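Local coordinates for ribosomal protein S2-related protein (Deinococcus radiodurans, PDB 2JH3) that binds a [4Fe-4S] cluster, has a chelatase-like fold with additional domains, and may act as a sirohydrochlorin ferrochelatase, at residues A[53-58]-A[85-90]. Sequence-based numbering, arbitrary orientation.
Sequences PGLRQV and PRELGL
E87 and L88, in the last turn of helix 78-88, meet L55, R56 and V58 of the loop between strands 43-48 and 66-71. Just before them, R86 reaches the carboxylate of E87 through a long, weak salt bridge, NH2 to OE2 3.4 Å. NH1 of R86 is hydrogen-bonded to OG1 of T400.

E87 meets the loop through its CB, its backbone O and its carboxylate. Its CB packs on CD1 of L55 at 3.6 Å, and the two side chains cross at about a right angle. Its backbone O accepts a hydrogen bond from NH1 of R56, 3.1 Å long with an N-H...O angle of 156°. The donor is tilted 31° from the carbonyl plane. R56 is bent at chi2 and chi3, which brings NH1 to this carbonyl. OE1 of E87 lies 3.9 Å from CD of R56, where these side chains also cross at about a right angle. OE2 forms a salt bridge with R398 besides the weak one with R86.

L88 sends CD1 into the loop, 3.8 Å from CG1 of V58 and 3.3 Å from the backbone O of L55. L55 and V58 also touch I9 and V7 of strand 5-10, so the apolar part joins helix, loop and sheet within the first chelatase-like unit.

G89, with positive phi, ends the helix in a Schellman motif.

R56 NE forms a salt bridge with E452, between cluster ligands C450 and C454. R56 thus links the helix end of the chelatase-like domain to the iron-sulfur domain by hydrogen bond and charge.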
loop_
_atom_site.group_PDB
_atom_site.type_symbol
_atom_site.label_atom_id
_atom_site.label_comp_id
_atom_site.label_asym_id
_atom_site.label_seq_id
_atom_site.Cartn_x
_atom_site.Cartn_y
_atom_site.Cartn_z
ATOM N N PRO A 53 13.574 0.877 14.858
ATOM C CA PRO A 53 14.847 1.539 14.577
ATOM C C PRO A 53 15.869 0.521 14.181
ATOM O O PRO A 53 15.973 -0.511 14.870
ATOM C CB PRO A 53 15.282 2.131 15.942
ATOM C CG PRO A 53 14.146 1.997 16.867
ATOM C CD PRO A 53 13.177 1.001 16.269
ATOM N N GLY A 54 16.570 0.769 13.103
ATOM C CA GLY A 54 17.459 -0.205 12.520
ATOM C C GLY A 54 18.872 -0.004 13.067
ATOM O O GLY A 54 19.187 1.023 13.686
ATOM N N LEU A 55 19.729 -0.997 12.831
ATOM C CA LEU A 55 21.139 -0.931 13.269
ATOM C C LEU A 55 21.917 0.241 12.658
ATOM O O LEU A 55 22.848 0.777 13.281
ATOM C CB LEU A 55 21.870 -2.239 12.929
ATOM C CG LEU A 55 21.277 -3.505 13.600
ATOM C CD1 LEU A 55 22.031 -4.733 13.085
ATOM C CD2 LEU A 55 21.296 -3.389 15.082
ATOM N N ARG A 56 21.552 0.614 11.438
ATOM C CA ARG A 56 22.146 1.770 10.763
ATOM C C ARG A 56 21.672 3.107 11.292
ATOM O O ARG A 56 22.240 4.140 10.937
ATOM C CB ARG A 56 21.863 1.713 9.238
ATOM C CG ARG A 56 22.286 0.365 8.536
ATOM C CD ARG A 56 23.826 0.184 8.522
ATOM N NE ARG A 56 24.504 1.144 7.655
ATOM C CZ ARG A 56 25.807 1.240 7.453
ATOM N NH1 ARG A 56 26.645 0.515 8.159
ATOM N NH2 ARG A 56 26.276 2.084 6.554
ATOM N N GLN A 57 20.606 3.102 12.072
ATOM C CA GLN A 57 19.948 4.315 12.534
ATOM C C GLN A 57 20.232 4.544 14.002
ATOM O O GLN A 57 20.336 5.667 14.467
ATOM C CB GLN A 57 18.423 4.132 12.350
ATOM C CG GLN A 57 17.989 3.812 10.930
ATOM C CD GLN A 57 16.462 3.767 10.872
ATOM O OE1 GLN A 57 15.822 3.185 11.780
ATOM N NE2 GLN A 57 15.873 4.491 9.917
ATOM N N VAL A 58 20.302 3.465 14.776
ATOM C CA VAL A 58 20.212 3.584 16.247
ATOM C C VAL A 58 21.270 4.521 16.876
ATOM O O VAL A 58 20.934 5.302 17.747
ATOM C CB VAL A 58 20.199 2.200 16.951
ATOM C CG1 VAL A 58 21.560 1.539 16.884
ATOM C CG2 VAL A 58 19.665 2.382 18.358
ATOM N N PRO A 85 27.899 -6.175 14.502
ATOM C CA PRO A 85 29.036 -5.265 14.438
ATOM C C PRO A 85 29.244 -4.636 13.058
ATOM O O PRO A 85 29.462 -3.450 12.971
ATOM C CB PRO A 85 30.222 -6.146 14.859
ATOM C CG PRO A 85 29.642 -7.180 15.626
ATOM C CD PRO A 85 28.335 -7.502 14.987
ATOM N N ARG A 86 29.075 -5.400 12.002
ATOM C CA ARG A 86 29.158 -4.896 10.616
ATOM C C ARG A 86 28.084 -3.847 10.294
ATOM O O ARG A 86 28.359 -2.880 9.654
ATOM C CB ARG A 86 28.932 -6.074 9.715
ATOM C CG ARG A 86 29.217 -5.972 8.314
ATOM C CD ARG A 86 28.863 -7.380 7.753
ATOM N NE ARG A 86 27.430 -7.428 7.561
ATOM C CZ ARG A 86 26.649 -8.472 7.304
ATOM N NH1 ARG A 86 27.090 -9.736 7.256
ATOM N NH2 ARG A 86 25.337 -8.174 7.106
ATOM N N GLU A 87 26.842 -4.073 10.711
ATOM C CA GLU A 87 25.788 -3.127 10.427
ATOM C C GLU A 87 25.906 -1.873 11.313
ATOM O O GLU A 87 25.717 -0.725 10.860
ATOM C CB GLU A 87 24.465 -3.809 10.616
ATOM C CG GLU A 87 24.240 -4.956 9.621
ATOM C CD GLU A 87 24.117 -4.427 8.169
ATOM O OE1 GLU A 87 23.197 -3.618 7.896
ATOM O OE2 GLU A 87 24.918 -4.818 7.314
ATOM N N LEU A 88 26.280 -2.093 12.561
ATOM C CA LEU A 88 26.544 -0.982 13.451
ATOM C C LEU A 88 27.759 -0.192 13.040
ATOM O O LEU A 88 27.914 0.928 13.494
ATOM C CB LEU A 88 26.745 -1.472 14.882
ATOM C CG LEU A 88 25.659 -1.609 15.933
ATOM C CD1 LEU A 88 24.374 -0.784 15.815
ATOM C CD2 LEU A 88 25.346 -3.059 16.331
ATOM N N GLY A 89 28.661 -0.775 12.248
ATOM C CA GLY A 89 29.888 -0.076 11.836
ATOM C C GLY A 89 31.010 -0.129 12.846
ATOM O O GLY A 89 31.803 0.817 12.961
ATOM N N LEU A 90 31.094 -1.231 13.595
ATOM C CA LEU A 90 32.033 -1.297 14.729
ATOM C C LEU A 90 33.446 -1.703 14.367
ATOM O O LEU A 90 34.358 -1.507 15.191
ATOM C CB LEU A 90 31.505 -2.243 15.834
ATOM C CG LEU A 90 30.219 -1.761 16.442
ATOM C CD1 LEU A 90 29.813 -2.706 17.540
ATOM C CD2 LEU A 90 30.390 -0.316 16.954
#